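Side-chain contacts in transcriptional regulator, TetR family (Agrobacterium tumefaciens, PDB 3C2B), which probably binds cis-regulatory DNA through a helix-turn-helix motif and regulates transcription: residues R83-A86 against P87-A90; R134-R137 against Q138-R142; L146-A149 against G150-S153; V199-L202 against T203-T207. All coordinates share one frame; numbering follows the deposited sequence.

Contact 1: R83-A86 against P87-A90; sequences RVSA and PQLA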
ATOM      1  N   ARG A  83      -0.456   2.306 -32.328  1.00 63.84           N
ATOM      2  CA  ARG A  83       0.293   3.565 -32.314  1.00 61.68           C
ATOM      3  C   ARG A  83      -0.509   4.808 -31.901  1.00 59.69           C
ATOM      4  O   ARG A  83      -1.725   4.880 -32.115  1.00 59.55           O
ATOM      5  CB  ARG A  83       1.009   3.769 -33.641  1.00 61.76           C
ATOM      6  CG  ARG A  83       2.232   2.862 -33.804  1.00 63.11           C
ATOM      7  CD  ARG A  83       3.212   3.393 -34.844  1.00 64.71           C
ATOM      8  NE  ARG A  83       3.500   4.810 -34.600  1.00 66.14           N
ATOM      9  CZ  ARG A  83       4.632   5.435 -34.917  1.00 65.61           C
ATOM     10  NH1 ARG A  83       4.753   6.726 -34.641  1.00 65.26           N
ATOM     11  NH2 ARG A  83       5.646   4.781 -35.481  1.00 64.41           N
ATOM     12  N   VAL A  84       0.185   5.775 -31.299  1.00 56.67           N
ATOM     13  CA  VAL A  84      -0.462   6.970 -30.744  1.00 54.36           C
ATOM     14  C   VAL A  84       0.332   8.231 -31.039  1.00 53.15           C
ATOM     15  O   VAL A  84       1.529   8.166 -31.289  1.00 52.47           O
ATOM     16  CB  VAL A  84      -0.649   6.874 -29.180  1.00 54.08           C
ATOM     17  CG1 VAL A  84      -1.752   5.889 -28.801  1.00 53.35           C
ATOM     18  CG2 VAL A  84       0.647   6.505 -28.515  1.00 53.47           C
ATOM     19  N   SER A  85      -0.344   9.375 -31.004  1.00 52.28           N
ATOM     20  CA  SER A  85       0.316  10.676 -30.997  1.00 52.25           C
ATOM     21  C   SER A  85       0.706  10.975 -29.556  1.00 52.01           C
ATOM     22  O   SER A  85       0.218  10.310 -28.628  1.00 51.20           O
ATOM     23  CB  SER A  85      -0.646  11.757 -31.453  1.00 52.53           C
ATOM     24  OG  SER A  85      -1.790  11.799 -30.599  1.00 53.95           O
ATOM     25  N   ALA A  86       1.558  11.983 -29.370  1.00 51.61           N
ATOM     26  CA  ALA A  86       1.987  12.388 -28.053  1.00 51.21           C
ATOM     27  C   ALA A  86       0.827  12.880 -27.156  1.00 51.37           C
ATOM     28  O   ALA A  86       0.732  12.447 -26.004  1.00 51.14           O
ATOM     29  CB  ALA A  86       3.142  13.399 -28.122  1.00 50.80           C
ATOM     30  N   PRO A  87      -0.061  13.773 -27.673  1.00 51.70           N
ATOM     31  CA  PRO A  87      -1.270  14.163 -26.889  1.00 51.03           C
ATOM     32  C   PRO A  87      -2.182  12.977 -26.523  1.00 50.62           C
ATOM     33  O   PRO A  87      -2.703  12.942 -25.417  1.00 50.19           O
ATOM     34  CB  PRO A  87      -2.046  15.090 -27.839  1.00 51.04           C
ATOM     35  CG  PRO A  87      -1.094  15.457 -28.937  1.00 51.03           C
ATOM     36  CD  PRO A  87       0.004  14.455 -28.987  1.00 51.49           C
ATOM     37  N   GLN A  88      -2.420  12.057 -27.469  1.00 49.93           N
ATOM     38  CA  GLN A  88      -3.165  10.831 -27.190  1.00 48.98           C
ATOM     39  C   GLN A  88      -2.485  10.024 -26.076  1.00 47.37           C
ATOM     40  O   GLN A  88      -3.162   9.482 -25.197  1.00 47.25           O
ATOM     41  CB  GLN A  88      -3.189   9.931 -28.396  1.00 49.17           C
ATOM     42  CG  GLN A  88      -4.406   9.904 -29.214  1.00 51.45           C
ATOM     43  CD  GLN A  88      -4.142   9.062 -30.454  1.00 55.10           C
ATOM     44  OE1 GLN A  88      -3.399   9.475 -31.338  1.00 55.67           O
ATOM     45  NE2 GLN A  88      -4.699   7.854 -30.490  1.00 56.83           N
ATOM     46  N   LEU A  89      -1.165   9.897 -26.160  1.00 45.01           N
ATOM     47  CA  LEU A  89      -0.420   9.158 -25.158  1.00 44.40           C
ATOM     48  C   LEU A  89      -0.621   9.793 -23.784  1.00 43.56           C
ATOM     49  O   LEU A  89      -0.974   9.102 -22.827  1.00 43.82           O
ATOM     50  CB  LEU A  89       1.063   9.138 -25.492  1.00 43.74           C
ATOM     51  CG  LEU A  89       1.978   8.007 -24.981  1.00 43.38           C
ATOM     52  CD1 LEU A  89       3.339   8.526 -24.490  1.00 41.12           C
ATOM     53  CD2 LEU A  89       1.340   7.036 -24.007  1.00 40.00           C
ATOM     54  N   ALA A  90      -0.412  11.111 -23.700  1.00 43.11           N
ATOM     55  CA  ALA A  90      -0.505  11.839 -22.445  1.00 42.86           C
ATOM     56  C   ALA A  90      -1.906  11.688 -21.856  1.00 43.03           C
ATOM     57  O   ALA A  90      -2.069  11.394 -20.675  1.00 41.87           O
ATOM     58  CB  ALA A  90      -0.144  13.339 -22.650  1.00 43.25           C
TER
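Ser85 and Gln88 face each other across the first turn of helix 86-104 and form a capping box, with Ser85 as the N-cap. The Ser85 hydroxyl stands between its own backbone N and carbonyl carbon (chi1 59°), which turns OG toward the start of the helix, where it accepts from Gln88 N at 3.2 Å. From a first torsion of -101° the Gln88 chain runs extended beyond CG, alongside the Ser85 hydroxyl, and brings its amide oxygen to Ser85. Gln88 OE1 then takes two donors of different approach. Ser85 OG donates to Gln88 OE1 at 2.9 Å, in the amide plane and on a lone pair; Ser85 N reaches the same Gln88 OE1 at 3.1 Å from above that plane, its N-H nearly straight (168°). The other end of the amide, Gln88 NE2, lies 3.9 Å from Val84 CG1. The second Val84 methyl, CG2, meets Leu89 CB at 4.0 Å, the two side chains crossing at about a right angle. Leu89 itself leads on to Tyr155, while Ala86 is covered by Val210 and Leu214 of helix 208-214. The Ser85 hydroxyl thus accepts and donates at once, and its backbone N is bonded too. Reciprocal bonding of this kind satisfies polar groups at the helix start and fixes both the hydroxyl rotation and the position of the Gln88 amide oxygen.

Contact 2: R134-R137 against Q138-R142; sequences RGRR and QIDRR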
ATOM      1  N   ARG A 134      -4.564 -12.527  -9.983  1.00 51.83           N
ATOM      2  CA  ARG A 134      -5.700 -12.322 -10.886  0.50 50.98           C
ATOM      3  C   ARG A 134      -6.399 -10.994 -10.665  1.00 51.10           C
ATOM      4  O   ARG A 134      -7.131 -10.513 -11.545  1.00 50.95           O
ATOM      5  CB  ARG A 134      -6.708 -13.475 -10.729  0.50 51.01           C
ATOM      6  CG  ARG A 134      -6.073 -14.846 -10.412  0.50 49.50           C
ATOM      7  CD  ARG A 134      -7.072 -16.003 -10.668  0.50 47.59           C
ATOM      8  NE  ARG A 134      -6.603 -17.237 -10.034  0.50 43.73           N
ATOM      9  CZ  ARG A 134      -7.374 -18.292  -9.758  0.50 42.78           C
ATOM     10  NH1 ARG A 134      -8.672 -18.283 -10.049  0.50 41.93           N
ATOM     11  NH2 ARG A 134      -6.843 -19.361  -9.183  0.50 41.09           N
ATOM     12  N   GLY A 135      -6.178 -10.434  -9.472  1.00 51.45           N
ATOM     13  CA  GLY A 135      -6.838  -9.227  -8.982  1.00 50.52           C
ATOM     14  C   GLY A 135      -6.612  -7.951  -9.768  1.00 51.11           C
ATOM     15  O   GLY A 135      -7.469  -7.065  -9.753  1.00 51.98           O
ATOM     16  N   ARG A 136      -5.489  -7.832 -10.466  1.00 50.09           N
ATOM     17  CA  ARG A 136      -5.207  -6.560 -11.113  1.00 49.93           C
ATOM     18  C   ARG A 136      -4.789  -6.696 -12.569  1.00 49.35           C
ATOM     19  O   ARG A 136      -4.255  -5.767 -13.150  1.00 48.55           O
ATOM     20  CB  ARG A 136      -4.147  -5.812 -10.309  1.00 50.12           C
ATOM     21  CG  ARG A 136      -4.306  -4.274 -10.300  1.00 49.89           C
ATOM     22  CD  ARG A 136      -3.173  -3.679  -9.483  1.00 46.91           C
ATOM     23  NE  ARG A 136      -1.861  -3.808 -10.128  1.00 43.96           N
ATOM     24  CZ  ARG A 136      -0.730  -4.063  -9.465  1.00 43.64           C
ATOM     25  NH1 ARG A 136      -0.767  -4.267  -8.143  1.00 42.43           N
ATOM     26  NH2 ARG A 136       0.436  -4.120 -10.109  1.00 37.73           N
ATOM     27  N   ARG A 137      -5.070  -7.864 -13.142  1.00 48.94           N
ATOM     28  CA  ARG A 137      -4.594  -8.274 -14.449  1.00 48.76           C
ATOM     29  C   ARG A 137      -5.037  -7.354 -15.586  1.00 49.52           C
ATOM     30  O   ARG A 137      -4.278  -7.103 -16.515  1.00 49.46           O
ATOM     31  CB  ARG A 137      -5.016  -9.730 -14.677  1.00 48.68           C
ATOM     32  CG  ARG A 137      -5.451 -10.142 -16.084  1.00 46.66           C
ATOM     33  CD  ARG A 137      -5.714 -11.632 -16.085  1.00 43.90           C
ATOM     34  NE  ARG A 137      -4.829 -12.289 -15.127  1.00 39.00           N
ATOM     35  CZ  ARG A 137      -5.008 -13.505 -14.644  1.00 35.46           C
ATOM     36  NH1 ARG A 137      -6.040 -14.229 -15.045  1.00 35.39           N
ATOM     37  NH2 ARG A 137      -4.144 -13.996 -13.773  1.00 32.40           N
ATOM     38  N   GLN A 138      -6.266  -6.858 -15.498  1.00 50.56           N
ATOM     39  CA  GLN A 138      -6.875  -6.048 -16.561  1.00 52.31           C
ATOM     40  C   GLN A 138      -6.282  -4.635 -16.543  1.00 52.39           C
ATOM     41  O   GLN A 138      -5.916  -4.087 -17.597  1.00 52.33           O
ATOM     42  CB  GLN A 138      -8.422  -6.021 -16.468  1.00 51.62           C
ATOM     43  CG  GLN A 138      -9.175  -7.151 -17.243  1.00 55.27           C
ATOM     44  CD  GLN A 138      -9.442  -6.828 -18.719  1.00 55.87           C
ATOM     45  OE1 GLN A 138     -10.468  -7.224 -19.270  1.00 59.25           O
ATOM     46  NE2 GLN A 138      -8.526  -6.100 -19.359  1.00 56.09           N
ATOM     47  N   ILE A 139      -6.202  -4.064 -15.350  1.00 52.73           N
ATOM     48  CA  ILE A 139      -5.465  -2.848 -15.103  1.00 53.68           C
ATOM     49  C   ILE A 139      -4.014  -2.959 -15.604  1.00 54.17           C
ATOM     50  O   ILE A 139      -3.548  -2.069 -16.324  1.00 54.25           O
ATOM     51  CB  ILE A 139      -5.561  -2.426 -13.608  1.00 54.34           C
ATOM     52  CG1 ILE A 139      -6.776  -1.495 -13.398  1.00 55.03           C
ATOM     53  CG2 ILE A 139      -4.286  -1.722 -13.095  1.00 54.36           C
ATOM     54  CD1 ILE A 139      -6.758  -0.137 -14.208  1.00 54.55           C
ATOM     55  N   ASP A 140      -3.326  -4.055 -15.251  1.00 53.56           N
ATOM     56  CA  ASP A 140      -1.913  -4.202 -15.570  1.00 52.72           C
ATOM     57  C   ASP A 140      -1.706  -4.334 -17.079  1.00 51.94           C
ATOM     58  O   ASP A 140      -0.747  -3.787 -17.613  1.00 51.07           O
ATOM     59  CB  ASP A 140      -1.310  -5.407 -14.854  1.00 52.90           C
ATOM     60  CG  ASP A 140      -1.111  -5.181 -13.348  1.00 53.33           C
ATOM     61  OD1 ASP A 140      -1.293  -4.051 -12.855  1.00 54.60           O
ATOM     62  OD2 ASP A 140      -0.739  -6.148 -12.656  1.00 52.68           O
ATOM     63  N   ARG A 141      -2.601  -5.052 -17.756  1.00 51.62           N
ATOM     64  CA  ARG A 141      -2.490  -5.241 -19.210  1.00 51.68           C
ATOM     65  C   ARG A 141      -2.761  -3.910 -19.921  1.00 51.12           C
ATOM     66  O   ARG A 141      -2.096  -3.590 -20.898  1.00 50.33           O
ATOM     67  CB  ARG A 141      -3.408  -6.359 -19.730  1.00 51.67           C
ATOM     68  CG  ARG A 141      -2.786  -7.135 -20.906  1.00 53.72           C
ATOM     69  CD  ARG A 141      -3.722  -8.164 -21.528  1.00 53.42           C
ATOM     70  NE  ARG A 141      -2.996  -9.083 -22.411  1.00 54.93           N
ATOM     71  CZ  ARG A 141      -2.470 -10.253 -22.022  1.00 55.75           C
ATOM     72  NH1 ARG A 141      -2.560 -10.655 -20.754  1.00 56.81           N
ATOM     73  NH2 ARG A 141      -1.836 -11.025 -22.903  1.00 56.05           N
ATOM     74  N   ARG A 142      -3.726  -3.136 -19.407  1.00 50.08           N
ATOM     75  CA  ARG A 142      -3.976  -1.778 -19.889  1.00 50.05           C
ATOM     76  C   ARG A 142      -2.665  -0.965 -19.865  1.00 49.34           C
ATOM     77  O   ARG A 142      -2.227  -0.467 -20.887  1.00 49.49           O
ATOM     78  CB  ARG A 142      -5.029  -1.092 -19.018  1.00 50.15           C
ATOM     79  CG  ARG A 142      -5.887  -0.061 -19.702  1.00 53.03           C
ATOM     80  CD  ARG A 142      -5.067   1.087 -20.241  1.00 56.58           C
ATOM     81  NE  ARG A 142      -5.333   1.323 -21.668  1.00 56.12           N
ATOM     82  CZ  ARG A 142      -6.116   2.279 -22.162  1.00 55.97           C
ATOM     83  NH1 ARG A 142      -6.275   2.397 -23.474  1.00 54.21           N
ATOM     84  NH2 ARG A 142      -6.748   3.106 -21.351  1.00 58.50           N
TER
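Arg136 and Asp140, one turn apart where helix 137-152 begins, are joined by a salt bridge. Arg136 NE donates to Asp140 OD1 at 2.8 Å (158° at the hydrogen), meeting the oxygen on its syn side, while OD1 lies at the guanidinium edge, close to its plane. The two planes are 71° apart, so the groups do not pair flat, and the grip falls on a single oxygen. A bend in the Arg136 chain at chi3 (69°) turns NE back toward the helix.

Backbone bonds repeat the spacing: Asp140 N donates to Arg136 O at 2.9 Å, and Arg141 N to Arg137 O at the same distance.

Apolar contact is slight. Arg136 CG rests on Ile139 CG2 at 3.8 Å, and Ile139 continues inward to Phe96 and Leu100 of helix 86-104.

Further polar partners fix both ends of the bridge. Tyr165 OH is hydrogen-bonded to Asp140 OD1, and Arg136 NH1 forms a salt bridge with Asp175 of the second subunit. Arg136 thus binds a carboxylate in each chain through different nitrogens; this would probably favour its positive charge, and it ties the start of the helix to the second subunit.

Contact 3: L146-A149 against G150-S153; sequences LIEA and GRRS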
ATOM      1  N   LEU A 146      -0.445   0.478 -23.046  1.00 47.85           N
ATOM      2  CA  LEU A 146      -0.164   1.913 -23.157  1.00 48.28           C
ATOM      3  C   LEU A 146       1.332   2.270 -23.200  1.00 48.49           C
ATOM      4  O   LEU A 146       1.767   3.068 -24.010  1.00 49.07           O
ATOM      5  CB  LEU A 146      -0.787   2.584 -21.950  1.00 47.86           C
ATOM      6  CG  LEU A 146      -1.640   3.812 -22.138  1.00 49.90           C
ATOM      7  CD1 LEU A 146      -2.444   3.736 -23.421  1.00 48.51           C
ATOM      8  CD2 LEU A 146      -2.551   3.983 -20.899  1.00 46.94           C
ATOM      9  N   ILE A 147       2.109   1.669 -22.307  1.00 48.12           N
ATOM     10  CA  ILE A 147       3.519   1.913 -22.197  1.00 47.17           C
ATOM     11  C   ILE A 147       4.218   1.379 -23.445  1.00 48.06           C
ATOM     12  O   ILE A 147       5.122   2.027 -23.985  1.00 48.40           O
ATOM     13  CB  ILE A 147       4.063   1.305 -20.880  1.00 46.94           C
ATOM     14  CG1 ILE A 147       3.467   2.053 -19.664  1.00 46.08           C
ATOM     15  CG2 ILE A 147       5.589   1.373 -20.808  1.00 46.59           C
ATOM     16  CD1 ILE A 147       4.035   1.564 -18.287  1.00 45.37           C
ATOM     17  N   GLU A 148       3.799   0.211 -23.914  1.00 48.82           N
ATOM     18  CA  GLU A 148       4.301  -0.331 -25.176  1.00 49.64           C
ATOM     19  C   GLU A 148       3.958   0.572 -26.377  1.00 50.15           C
ATOM     20  O   GLU A 148       4.832   0.886 -27.183  1.00 49.80           O
ATOM     21  CB  GLU A 148       3.792  -1.772 -25.354  1.00 49.96           C
ATOM     22  CG  GLU A 148       4.345  -2.541 -26.532  1.00 53.15           C
ATOM     23  CD  GLU A 148       5.818  -2.289 -26.777  1.00 55.21           C
ATOM     24  OE1 GLU A 148       6.585  -2.067 -25.822  1.00 58.52           O
ATOM     25  OE2 GLU A 148       6.211  -2.347 -27.949  1.00 58.31           O
ATOM     26  N   ALA A 149       2.700   0.994 -26.490  1.00 50.69           N
ATOM     27  CA  ALA A 149       2.292   1.969 -27.525  1.00 52.14           C
ATOM     28  C   ALA A 149       3.130   3.270 -27.516  1.00 53.42           C
ATOM     29  O   ALA A 149       3.532   3.736 -28.587  1.00 53.60           O
ATOM     30  CB  ALA A 149       0.808   2.303 -27.395  1.00 52.41           C
ATOM     31  N   GLY A 150       3.385   3.830 -26.319  1.00 53.50           N
ATOM     32  CA  GLY A 150       4.291   4.955 -26.140  1.00 55.22           C
ATOM     33  C   GLY A 150       5.725   4.714 -26.592  1.00 56.83           C
ATOM     34  O   GLY A 150       6.319   5.551 -27.295  1.00 57.03           O
ATOM     35  N   ARG A 151       6.287   3.573 -26.209  1.00 57.66           N
ATOM     36  CA  ARG A 151       7.615   3.153 -26.700  1.00 58.81           C
ATOM     37  C   ARG A 151       7.633   3.025 -28.242  1.00 59.51           C
ATOM     38  O   ARG A 151       8.471   3.629 -28.896  1.00 59.70           O
ATOM     39  CB  ARG A 151       8.006   1.802 -26.094  1.00 58.07           C
ATOM     40  CG  ARG A 151       9.493   1.481 -26.163  1.00 59.16           C
ATOM     41  CD  ARG A 151       9.722  -0.015 -25.979  1.00 59.86           C
ATOM     42  NE  ARG A 151       8.937  -0.766 -26.961  1.00 61.67           N
ATOM     43  CZ  ARG A 151       9.254  -0.871 -28.255  1.00 62.28           C
ATOM     44  NH1 ARG A 151      10.348  -0.296 -28.754  1.00 60.80           N
ATOM     45  NH2 ARG A 151       8.460  -1.546 -29.064  1.00 63.90           N
ATOM     46  N   ARG A 152       6.714   2.232 -28.806  1.00 60.05           N
ATOM     47  CA  ARG A 152       6.655   2.023 -30.267  1.00 61.11           C
ATOM     48  C   ARG A 152       6.647   3.335 -31.045  1.00 61.47           C
ATOM     49  O   ARG A 152       7.188   3.415 -32.163  1.00 61.81           O
ATOM     50  CB  ARG A 152       5.402   1.263 -30.659  1.00 61.09           C
ATOM     51  CG  ARG A 152       5.463  -0.190 -30.414  1.00 62.08           C
ATOM     52  CD  ARG A 152       4.421  -0.906 -31.253  1.00 65.13           C
ATOM     53  NE  ARG A 152       3.762  -1.937 -30.460  1.00 67.07           N
ATOM     54  CZ  ARG A 152       2.638  -1.740 -29.765  1.00 69.25           C
ATOM     55  NH1 ARG A 152       2.022  -0.564 -29.789  1.00 69.36           N
ATOM     56  NH2 ARG A 152       2.110  -2.729 -29.059  1.00 69.38           N
ATOM     57  N   SER A 153       6.028   4.353 -30.454  1.00 61.10           N
ATOM     58  CA  SER A 153       5.753   5.567 -31.159  1.00 61.50           C
ATOM     59  C   SER A 153       6.878   6.542 -30.983  1.00 61.62           C
ATOM     60  O   SER A 153       6.793   7.667 -31.452  1.00 62.32           O
ATOM     61  CB  SER A 153       4.427   6.161 -30.704  1.00 62.02           C
ATOM     62  OG  SER A 153       3.352   5.285 -31.022  1.00 62.00           O
TER
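Glu148 grips Arg151 and also faces Arg152, a salt-bridge network on the last turns of helix 137-152, in the all-helical regulatory part of a TetR-family protein. Arg151 binds side-on with two nitrogens, one to each carboxylate oxygen: NE reaches OE1 of Glu148 at 2.9 Å and NH2 reaches its OE2 at 2.6 Å. Both bonds are almost straight, and the guanidinium and carboxylate planes are only 22° apart, so the pair lies nearly flat. The two chains run side by side and point the same way. Glu148 starts with CG anti to its backbone N (chi1 -173°) and bends at chi2, and Arg151 bends at chi3, which together bring the charged ends level.

Arg152 meets the same glutamate differently, crossing it at about a right angle with the planes 84° apart. Its guanidinium lays one face over Glu148 CG. Although Arg152 NE is 3.5 Å from Glu148 OE2, that oxygen stands well out of the guanidinium plane, so only the charges attract and no N-H points at it. One carboxylate thus serves two arginines, but bonds in plane to one.

Behind these side chains, backbone bonds from Arg151 N to Ile147 O and from Arg152 N to Glu148 O keep the helix regular. Leu146 packs on Leu93 and Phe96 of helix 86-104, and Ile147 on Phe158. At the helix end, Ser153 turns its hydroxyl back to the preceding turn, where OG donates to Ala149 O at 2.9 Å.

Contact 4: V199-L202 against T203-T207; sequences VAFL and TLYGT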
ATOM      1  N   VAL A 199       2.944  13.845 -15.525  1.00 40.98           N
ATOM      2  CA  VAL A 199       4.090  14.782 -15.657  1.00 41.83           C
ATOM      3  C   VAL A 199       5.406  14.134 -15.158  1.00 42.42           C
ATOM      4  O   VAL A 199       6.425  14.147 -15.863  1.00 42.66           O
ATOM      5  CB  VAL A 199       3.841  16.167 -14.949  1.00 41.74           C
ATOM      6  CG1 VAL A 199       5.059  17.072 -15.001  1.00 42.06           C
ATOM      7  CG2 VAL A 199       2.675  16.904 -15.613  1.00 41.05           C
ATOM      8  N   ALA A 200       5.368  13.546 -13.961  1.00 41.87           N
ATOM      9  CA  ALA A 200       6.525  12.841 -13.395  1.00 41.78           C
ATOM     10  C   ALA A 200       6.985  11.620 -14.283  1.00 41.85           C
ATOM     11  O   ALA A 200       8.161  11.481 -14.609  1.00 41.35           O
ATOM     12  CB  ALA A 200       6.221  12.406 -11.932  1.00 39.91           C
ATOM     13  N   PHE A 201       6.057  10.753 -14.639  1.00 41.58           N
ATOM     14  CA  PHE A 201       6.342   9.614 -15.530  1.00 42.69           C
ATOM     15  C   PHE A 201       7.014  10.023 -16.855  1.00 43.33           C
ATOM     16  O   PHE A 201       7.957   9.373 -17.317  1.00 44.78           O
ATOM     17  CB  PHE A 201       5.049   8.836 -15.800  1.00 43.31           C
ATOM     18  CG  PHE A 201       5.252   7.580 -16.626  1.00 44.81           C
ATOM     19  CD1 PHE A 201       5.946   6.494 -16.115  1.00 42.97           C
ATOM     20  CD2 PHE A 201       4.793   7.508 -17.935  1.00 44.21           C
ATOM     21  CE1 PHE A 201       6.136   5.329 -16.900  1.00 45.25           C
ATOM     22  CE2 PHE A 201       5.004   6.359 -18.713  1.00 43.65           C
ATOM     23  CZ  PHE A 201       5.675   5.278 -18.191  1.00 42.62           C
ATOM     24  N   LEU A 202       6.575  11.135 -17.429  1.00 43.49           N
ATOM     25  CA  LEU A 202       7.096  11.624 -18.709  1.00 43.82           C
ATOM     26  C   LEU A 202       8.471  12.280 -18.565  1.00 44.95           C
ATOM     27  O   LEU A 202       9.303  12.213 -19.470  1.00 45.29           O
ATOM     28  CB  LEU A 202       6.070  12.553 -19.381  1.00 43.46           C
ATOM     29  CG  LEU A 202       4.803  11.841 -19.913  1.00 43.35           C
ATOM     30  CD1 LEU A 202       3.863  12.808 -20.661  1.00 39.38           C
ATOM     31  CD2 LEU A 202       5.131  10.644 -20.848  1.00 44.09           C
ATOM     32  N   THR A 203       8.713  12.914 -17.419  1.00 45.24           N
ATOM     33  CA  THR A 203      10.043  13.365 -17.059  1.00 45.51           C
ATOM     34  C   THR A 203      11.017  12.188 -16.992  1.00 46.19           C
ATOM     35  O   THR A 203      12.119  12.262 -17.511  1.00 46.81           O
ATOM     36  CB  THR A 203      10.020  14.134 -15.737  1.00 45.00           C
ATOM     37  OG1 THR A 203       9.135  15.247 -15.883  1.00 43.03           O
ATOM     38  CG2 THR A 203      11.415  14.645 -15.383  1.00 45.32           C
ATOM     39  N   LEU A 204      10.592  11.091 -16.391  1.00 45.93           N
ATOM     40  CA  LEU A 204      11.474   9.938 -16.190  1.00 45.93           C
ATOM     41  C   LEU A 204      11.755   9.194 -17.487  1.00 46.03           C
ATOM     42  O   LEU A 204      12.878   8.880 -17.793  1.00 46.83           O
ATOM     43  CB  LEU A 204      10.819   8.993 -15.183  1.00 44.97           C
ATOM     44  CG  LEU A 204      11.289   8.818 -13.740  1.00 47.66           C
ATOM     45  CD1 LEU A 204      12.169   9.923 -13.204  1.00 46.47           C
ATOM     46  CD2 LEU A 204      10.167   8.500 -12.794  1.00 45.67           C
ATOM     47  N   TYR A 205      10.714   8.912 -18.253  1.00 46.81           N
ATOM     48  CA  TYR A 205      10.805   8.028 -19.406  1.00 47.54           C
ATOM     49  C   TYR A 205      10.430   8.697 -20.723  1.00 48.31           C
ATOM     50  O   TYR A 205      10.388   8.025 -21.737  1.00 48.98           O
ATOM     51  CB  TYR A 205       9.903   6.800 -19.219  1.00 46.20           C
ATOM     52  CG  TYR A 205      10.227   6.043 -17.967  1.00 45.76           C
ATOM     53  CD1 TYR A 205      11.341   5.219 -17.900  1.00 46.36           C
ATOM     54  CD2 TYR A 205       9.457   6.197 -16.822  1.00 42.24           C
ATOM     55  CE1 TYR A 205      11.671   4.525 -16.702  1.00 43.61           C
ATOM     56  CE2 TYR A 205       9.791   5.545 -15.644  1.00 41.14           C
ATOM     57  CZ  TYR A 205      10.881   4.705 -15.585  1.00 42.27           C
ATOM     58  OH  TYR A 205      11.167   4.021 -14.419  1.00 44.08           O
ATOM     59  N   GLY A 206      10.156   9.996 -20.715  1.00 48.42           N
ATOM     60  CA  GLY A 206       9.797  10.657 -21.950  1.00 49.77           C
ATOM     61  C   GLY A 206      11.030  10.960 -22.792  1.00 50.35           C
ATOM     62  O   GLY A 206      12.028  11.428 -22.283  1.00 49.87           O
ATOM     63  N   THR A 207      10.937  10.697 -24.092  1.00 51.45           N
ATOM     64  CA  THR A 207      12.006  11.029 -25.019  1.00 51.76           C
ATOM     65  C   THR A 207      11.849  12.489 -25.439  1.00 52.21           C
ATOM     66  O   THR A 207      10.790  13.091 -25.274  1.00 52.47           O
ATOM     67  CB  THR A 207      11.916  10.176 -26.302  1.00 51.68           C
ATOM     68  OG1 THR A 207      10.723  10.533 -26.999  1.00 52.77           O
ATOM     69  CG2 THR A 207      11.881   8.690 -25.996  1.00 52.25           C
TER
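The rings of Phe201 and Tyr205 meet obliquely near the end of helix 190-205, an i/i+4 aromatic pair in the all-helical C-terminal domain of a TetR-family protein. Their planes are inclined at 46° and their centroids lie 5.2 Å apart. Contact is made by Phe201 CD1 and CE1 on Tyr205 CD2, with Phe201 CE1 nearest at 3.4 Å. The first torsions bring the rings together, for Phe201 CG is anti to its backbone N (chi1 -176°) while Tyr205 CG is anti to its carbonyl carbon. The Phe201 ring also meets that of Phe168, and Tyr205 OH is hydrogen-bonded to Ser167 OG, so both aromatics join this helix to helix 161-173.

On another side of the helix, Leu204 and Ala200 pack against Leu204 of the second subunit, placing this turn in the dimer interface. Past Tyr205 the chain leaves helical geometry at Gly206, whose N makes a weak bond to Leu202 O. Thr203 folds its hydroxyl back on the preceding turn: Val199 O accepts from Thr203 N at 3.0 Å and from Thr203 OG1 at 2.9 Å, the two donors approaching from opposite faces of the carbonyl plane.

Overall arrangement
Contacts 1, 3 and 4 cluster on one side of the chain's centre, while contact 2 lies closer to that centre. Contacts 1 and 3 are the nearest pair, with centres about 9 Å apart. They touch where Val84 N probably hydrogen-bonds to Ser153 OG at 3.2 Å, joining the loop that leads into helix 86-104 to the residue just past helix 137-152. Contact 4 touches contact 3 through Ile147 CD1 and Phe201 CZ, 4.1 Å apart. Contacts 2 and 3 share helix 137-152, their centres about 17 Å apart. A formate, probably from the crystallisation liquor, sits by Arg136 in contact 2. Contacts 2 and 4 both reach the second subunit.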